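Local atomic coordinates of heme-binding protein A / AI-2 binding protein A (Helicobacter pylori SS1, PDB entry 6OFQ), a protein that probably serves as the periplasmic substrate-binding component of a peptide ABC transporter, here holding the peptide STSA. Residues Pro308-Ala313 and Ala367-Gly372; Lys351-Asp356 and Lys493-Val498. One frame throughout, in Å; residues are numbered along the deposited sequence.

Contact 1 (Pro308-Ala313 and Ala367-Gly372)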
loop_
_atom_site.group_PDB
_atom_site.type_symbol
_atom_site.label_atom_id
_atom_site.label_comp_id
_atom_site.label_asym_id
_atom_site.label_seq_id
_atom_site.Cartn_x
_atom_site.Cartn_y
_atom_site.Cartn_z
ATOM N N PRO A 308 5.143 -27.013 -8.194
ATOM C CA PRO A 308 4.638 -26.210 -9.274
ATOM C C PRO A 308 3.413 -26.831 -9.934
ATOM O O PRO A 308 2.558 -26.126 -10.428
ATOM C CB PRO A 308 5.811 -26.083 -10.288
ATOM C CG PRO A 308 6.973 -26.437 -9.467
ATOM C CD PRO A 308 6.591 -27.310 -8.322
ATOM N N LEU A 309 3.361 -28.161 -10.041
ATOM C CA LEU A 309 2.244 -28.768 -10.775
ATOM C C LEU A 309 0.960 -28.589 -9.982
ATOM O O LEU A 309 -0.109 -28.436 -10.588
ATOM C CB LEU A 309 2.465 -30.248 -10.990
ATOM C CG LEU A 309 3.545 -30.616 -11.999
ATOM C CD1 LEU A 309 3.516 -32.097 -12.300
ATOM C CD2 LEU A 309 3.624 -29.786 -13.263
ATOM N N VAL A 310 1.056 -28.612 -8.657
ATOM C CA VAL A 310 -0.115 -28.307 -7.835
ATOM C C VAL A 310 -0.595 -26.886 -8.053
ATOM O O VAL A 310 -1.812 -26.567 -8.202
ATOM C CB VAL A 310 0.125 -28.614 -6.354
ATOM C CG1 VAL A 310 -1.043 -28.094 -5.517
ATOM C CG2 VAL A 310 0.264 -30.114 -6.087
ATOM N N ARG A 311 0.389 -25.996 -8.054
ATOM C CA ARG A 311 0.079 -24.590 -8.301
ATOM C C ARG A 311 -0.631 -24.366 -9.614
ATOM O O ARG A 311 -1.584 -23.569 -9.727
ATOM C CB ARG A 311 1.291 -23.706 -8.066
ATOM C CG ARG A 311 1.936 -23.796 -6.717
ATOM C CD ARG A 311 2.938 -22.704 -6.452
ATOM N NE ARG A 311 4.051 -22.649 -7.386
ATOM C CZ ARG A 311 5.270 -23.088 -7.128
ATOM N NH1 ARG A 311 5.587 -23.801 -6.071
ATOM N NH2 ARG A 311 6.172 -22.905 -8.073
ATOM N N LEU A 312 -0.055 -24.967 -10.652
ATOM C CA LEU A 312 -0.646 -24.856 -11.956
ATOM C C LEU A 312 -2.055 -25.432 -11.984
ATOM O O LEU A 312 -2.939 -24.849 -12.586
ATOM C CB LEU A 312 0.259 -25.480 -13.021
ATOM C CG LEU A 312 1.561 -24.743 -13.282
ATOM C CD1 LEU A 312 2.504 -25.622 -14.067
ATOM C CD2 LEU A 312 1.316 -23.476 -14.076
ATOM N N ALA A 313 -2.262 -26.561 -11.315
ATOM C CA ALA A 313 -3.606 -27.137 -11.309
ATOM C C ALA A 313 -4.625 -26.169 -10.733
ATOM O O ALA A 313 -5.696 -25.936 -11.288
ATOM C CB ALA A 313 -3.532 -28.411 -10.489
ATOM N N ALA A 367 1.179 -34.739 -10.244
ATOM C CA ALA A 367 1.905 -34.395 -9.040
ATOM C C ALA A 367 1.864 -35.405 -7.926
ATOM O O ALA A 367 2.527 -35.207 -6.914
ATOM C CB ALA A 367 1.323 -33.111 -8.462
ATOM N N GLY A 368 0.971 -36.388 -8.102
ATOM C CA GLY A 368 0.862 -37.437 -7.094
ATOM C C GLY A 368 -0.306 -37.247 -6.117
ATOM O O GLY A 368 -0.306 -37.879 -5.056
ATOM N N TYR A 369 -1.322 -36.459 -6.493
ATOM C CA TYR A 369 -2.486 -36.175 -5.621
ATOM C C TYR A 369 -3.779 -36.425 -6.370
ATOM O O TYR A 369 -4.602 -35.540 -6.603
ATOM C CB TYR A 369 -2.470 -34.773 -5.002
ATOM C CG TYR A 369 -1.214 -34.488 -4.266
ATOM C CD1 TYR A 369 -0.982 -35.094 -3.044
ATOM C CD2 TYR A 369 -0.234 -33.644 -4.776
ATOM C CE1 TYR A 369 0.201 -34.891 -2.365
ATOM C CE2 TYR A 369 0.940 -33.443 -4.120
ATOM C CZ TYR A 369 1.152 -34.042 -2.915
ATOM O OH TYR A 369 2.332 -33.811 -2.281
ATOM N N PRO A 370 -3.962 -37.680 -6.796
ATOM C CA PRO A 370 -5.129 -37.958 -7.607
ATOM C C PRO A 370 -6.442 -37.916 -6.836
ATOM O O PRO A 370 -7.475 -38.028 -7.493
ATOM C CB PRO A 370 -4.907 -39.391 -8.065
ATOM C CG PRO A 370 -4.136 -39.983 -6.957
ATOM C CD PRO A 370 -3.168 -38.898 -6.558
ATOM N N ASN A 371 -6.422 -37.951 -5.511
ATOM C CA ASN A 371 -7.657 -37.695 -4.720
ATOM C C ASN A 371 -7.594 -36.326 -4.020
ATOM O O ASN A 371 -8.205 -36.098 -2.957
ATOM C CB ASN A 371 -7.929 -38.835 -3.743
ATOM C CG ASN A 371 -7.853 -40.202 -4.402
ATOM O OD1 ASN A 371 -7.021 -41.018 -4.019
ATOM N ND2 ASN A 371 -8.684 -40.447 -5.403
ATOM N N GLY A 372 -6.841 -35.378 -4.576
ATOM C CA GLY A 372 -6.717 -34.066 -3.949
ATOM C C GLY A 372 -6.058 -34.054 -2.592
ATOM O O GLY A 372 -5.267 -34.928 -2.246
#

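Contact 2 (Lys351-Asp356 and Lys493-Val498)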
loop_
_atom_site.group_PDB
_atom_site.type_symbol
_atom_site.label_atom_id
_atom_site.label_comp_id
_atom_site.label_asym_id
_atom_site.label_seq_id
_atom_site.Cartn_x
_atom_site.Cartn_y
_atom_site.Cartn_z
ATOM N N LYS A 351 0.139 -14.932 -21.889
ATOM C CA LYS A 351 -1.264 -15.330 -21.952
ATOM C C LYS A 351 -1.663 -15.850 -20.575
ATOM O O LYS A 351 -0.920 -16.651 -19.983
ATOM C CB LYS A 351 -1.446 -16.438 -22.977
ATOM C CG LYS A 351 -1.161 -16.006 -24.398
ATOM C CD LYS A 351 -1.683 -17.081 -25.358
ATOM C CE LYS A 351 -0.593 -17.546 -26.305
ATOM N NZ LYS A 351 -0.266 -16.451 -27.260
ATOM N N PRO A 352 -2.833 -15.417 -20.095
ATOM C CA PRO A 352 -3.257 -15.920 -18.788
ATOM C C PRO A 352 -3.440 -17.439 -18.845
ATOM O O PRO A 352 -3.749 -17.977 -19.910
ATOM C CB PRO A 352 -4.577 -15.202 -18.523
ATOM C CG PRO A 352 -5.057 -14.904 -19.895
ATOM C CD PRO A 352 -3.868 -14.547 -20.692
ATOM N N TYR A 353 -3.410 -18.098 -17.700
ATOM C CA TYR A 353 -3.607 -19.542 -17.730
ATOM C C TYR A 353 -5.100 -19.794 -17.949
ATOM O O TYR A 353 -5.941 -19.201 -17.300
ATOM C CB TYR A 353 -3.148 -20.226 -16.447
ATOM C CG TYR A 353 -1.631 -20.361 -16.363
ATOM C CD1 TYR A 353 -0.913 -21.155 -17.261
ATOM C CD2 TYR A 353 -0.958 -19.723 -15.379
ATOM C CE1 TYR A 353 0.461 -21.302 -17.128
ATOM C CE2 TYR A 353 0.424 -19.781 -15.262
ATOM C CZ TYR A 353 1.132 -20.599 -16.147
ATOM O OH TYR A 353 2.505 -20.797 -16.150
ATOM N N GLU A 354 -5.378 -20.746 -18.810
ATOM C CA GLU A 354 -6.747 -21.015 -19.250
ATOM C C GLU A 354 -7.534 -21.804 -18.219
ATOM O O GLU A 354 -6.979 -22.702 -17.601
ATOM C CB GLU A 354 -6.666 -21.916 -20.474
ATOM C CG GLU A 354 -6.172 -21.227 -21.738
ATOM C CD GLU A 354 -6.473 -22.069 -22.970
ATOM O OE1 GLU A 354 -5.958 -21.666 -24.043
ATOM O OE2 GLU A 354 -7.245 -23.065 -22.866
ATOM N N TYR A 355 -8.832 -21.501 -18.073
ATOM C CA TYR A 355 -9.698 -22.258 -17.195
ATOM C C TYR A 355 -9.906 -23.584 -17.895
ATOM O O TYR A 355 -10.445 -23.603 -19.021
ATOM C CB TYR A 355 -11.025 -21.531 -17.016
ATOM C CG TYR A 355 -12.005 -22.347 -16.258
ATOM C CD1 TYR A 355 -11.734 -22.724 -14.940
ATOM C CD2 TYR A 355 -13.212 -22.754 -16.826
ATOM C CE1 TYR A 355 -12.609 -23.444 -14.186
ATOM C CE2 TYR A 355 -14.111 -23.487 -16.072
ATOM C CZ TYR A 355 -13.795 -23.855 -14.781
ATOM O OH TYR A 355 -14.629 -24.611 -13.962
ATOM N N ASP A 356 -9.563 -24.667 -17.215
ATOM C CA ASP A 356 -9.569 -25.993 -17.848
ATOM C C ASP A 356 -9.538 -27.065 -16.778
ATOM O O ASP A 356 -8.501 -27.377 -16.174
ATOM C CB ASP A 356 -8.414 -26.105 -18.818
ATOM C CG ASP A 356 -8.393 -27.396 -19.598
ATOM O OD1 ASP A 356 -9.068 -28.362 -19.182
ATOM O OD2 ASP A 356 -7.637 -27.347 -20.608
ATOM N N LYS A 493 5.712 -18.560 -15.487
ATOM C CA LYS A 493 6.070 -19.981 -15.535
ATOM C C LYS A 493 6.078 -20.696 -14.220
ATOM O O LYS A 493 5.622 -21.852 -14.124
ATOM C CB LYS A 493 7.449 -20.105 -16.231
ATOM C CG LYS A 493 8.122 -21.468 -16.187
ATOM C CD LYS A 493 9.642 -21.424 -16.367
ATOM C CE LYS A 493 10.453 -20.797 -15.226
ATOM N NZ LYS A 493 11.048 -21.536 -14.062
ATOM N N ASP A 494 6.550 -20.023 -13.180
ATOM C CA ASP A 494 6.599 -20.638 -11.870
ATOM C C ASP A 494 5.261 -20.657 -11.099
ATOM O O ASP A 494 5.084 -21.459 -10.183
ATOM C CB ASP A 494 7.656 -19.963 -10.957
ATOM C CG ASP A 494 9.071 -20.145 -11.400
ATOM O OD1 ASP A 494 9.325 -21.180 -12.044
ATOM O OD2 ASP A 494 9.946 -19.360 -10.986
ATOM N N ALA A 495 4.358 -19.803 -11.497
ATOM C CA ALA A 495 3.024 -19.744 -10.885
ATOM C C ALA A 495 2.982 -19.820 -9.377
ATOM O O ALA A 495 2.290 -20.678 -8.797
ATOM C CB ALA A 495 2.126 -20.833 -11.515
ATOM N N PRO A 496 3.744 -18.987 -8.668
ATOM C CA PRO A 496 3.751 -19.033 -7.210
ATOM C C PRO A 496 2.536 -18.411 -6.570
ATOM O O PRO A 496 2.611 -18.042 -5.395
ATOM C CB PRO A 496 5.010 -18.256 -6.860
ATOM C CG PRO A 496 4.966 -17.195 -7.897
ATOM C CD PRO A 496 4.643 -17.933 -9.158
ATOM N N TYR A 497 1.414 -18.335 -7.283
ATOM C CA TYR A 497 0.249 -17.597 -6.838
ATOM C C TYR A 497 -0.891 -17.851 -7.820
ATOM O O TYR A 497 -0.654 -18.498 -8.840
ATOM C CB TYR A 497 0.507 -16.092 -6.761
ATOM C CG TYR A 497 0.595 -15.258 -7.986
ATOM C CD1 TYR A 497 1.532 -15.497 -8.969
ATOM C CD2 TYR A 497 -0.177 -14.120 -8.049
ATOM C CE1 TYR A 497 1.682 -14.632 -10.070
ATOM C CE2 TYR A 497 -0.102 -13.296 -9.145
ATOM C CZ TYR A 497 0.896 -13.497 -10.068
ATOM O OH TYR A 497 0.938 -12.658 -11.164
ATOM N N VAL A 498 -2.097 -17.378 -7.524
ATOM C CA VAL A 498 -3.140 -17.338 -8.525
ATOM C C VAL A 498 -3.494 -15.860 -8.769
ATOM O O VAL A 498 -4.135 -15.221 -7.909
ATOM C CB VAL A 498 -4.406 -18.051 -8.104
ATOM C CG1 VAL A 498 -5.358 -18.058 -9.261
ATOM C CG2 VAL A 498 -4.145 -19.477 -7.627
HETATM O O HOH W 1 4.633 -23.357 -16.232
#

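Contact 1 (Pro308-Ala313 and Ala367-Gly372)
V310, near the start of helix 308-317, packs against A367 and Y369, which lie where the chain leaves helix 357-366. Its CB points at the other segment and splits the side chain in two. CG1 lies anti to the backbone N (chi1 172°), which turns CG2 to the side of that N and out to the aromatic ring. V310 CG2 makes the contact, approaching the ring obliquely and coming within 3.8 Å of Y369 CD2. Y369 CE2 is nearly as close to V310 CG2, at 3.9 Å. On the A367 side, V310 CG2 meets A367 CB at 4.0 Å.

A Schellman motif ends helix 357-366 here. G368, with a positive phi of 100°, turns the chain out of the helix, and a type I turn from Y369 to G372, closed by G372 N to Y369 O at 3.0 Å, leads on to strand 373-380. Y369 also meets the ring of Y304 edge-to-face.

The same A367 methyl is touched from the preceding helical residue, L309, whose CB lies 4.0 Å from A367 CB, so one small side chain fits against two neighbours of the helix. L309 also touches L363 and Q366 of helix 357-366.

Contact 2 (Lys351-Asp356 and Lys493-Val498)
This is a small, mostly apolar contact with a water at its edge, made where the loop before helix 357-366 passes the turn between helix 477-494 and strand 497-510. A single side chain, Y353, carries it from the loop. CG stands anti to the carbonyl carbon and beside the backbone N (chi1 -77°), and the ring extends toward the end of the long helix. Y353 CE2 meets A495 CB at 4.2 Å, the methyl coming at the ring obliquely. Farther out, the phenol oxygen rests on the backbone: Y353 OH lies 3.7 Å from K493 CA.

No direct hydrogen bond joins the two segments. The main polar partner of Y353 OH is the carbonyl of H492, one residue before K493. A water adds a second link: it donates to K493 O at 2.8 Å and, weakly, to Y353 OH at 3.3 Å. The side chain of K493 starts away from the loop and bends round to the next residue, where K493 NZ forms a salt bridge with D494 OD1 at 2.7 Å, on the syn side of the carboxylate but 32° out of its plane. At A495 the backbone breaks from the helix with a positive phi, and its methyl is turned toward the loop.

Around this pair, H492 stacks on the Y353 ring and H316 meets it with planes about 70° apart. L312 of helix 308-317 touches both Y353 and A495, while V498, within strand 497-510, is hydrogen-bonded through its backbone to L296 of strand 292-298.

Going from the N terminus, the chain runs through helix 308-317, then the loop 351-356, then helix 357-366 and its exit at 367-372, and much later reaches 493-498. Contact 1 closes a loop of 53 residues and contact 2 one of 136. Because 351-356 falls between the two segments of contact 1 while 493-498 lies beyond both, the two closures cross. Their centres are 14 Å apart, and they touch through helix 308-317, where R311 NH2 lies 2.8 Å from D494 O, a probable hydrogen bond. Helix 308-317 thus lies against the exit of helix 357-366, the loop that leads into it and the turn between helix 477-494 and strand 497-510.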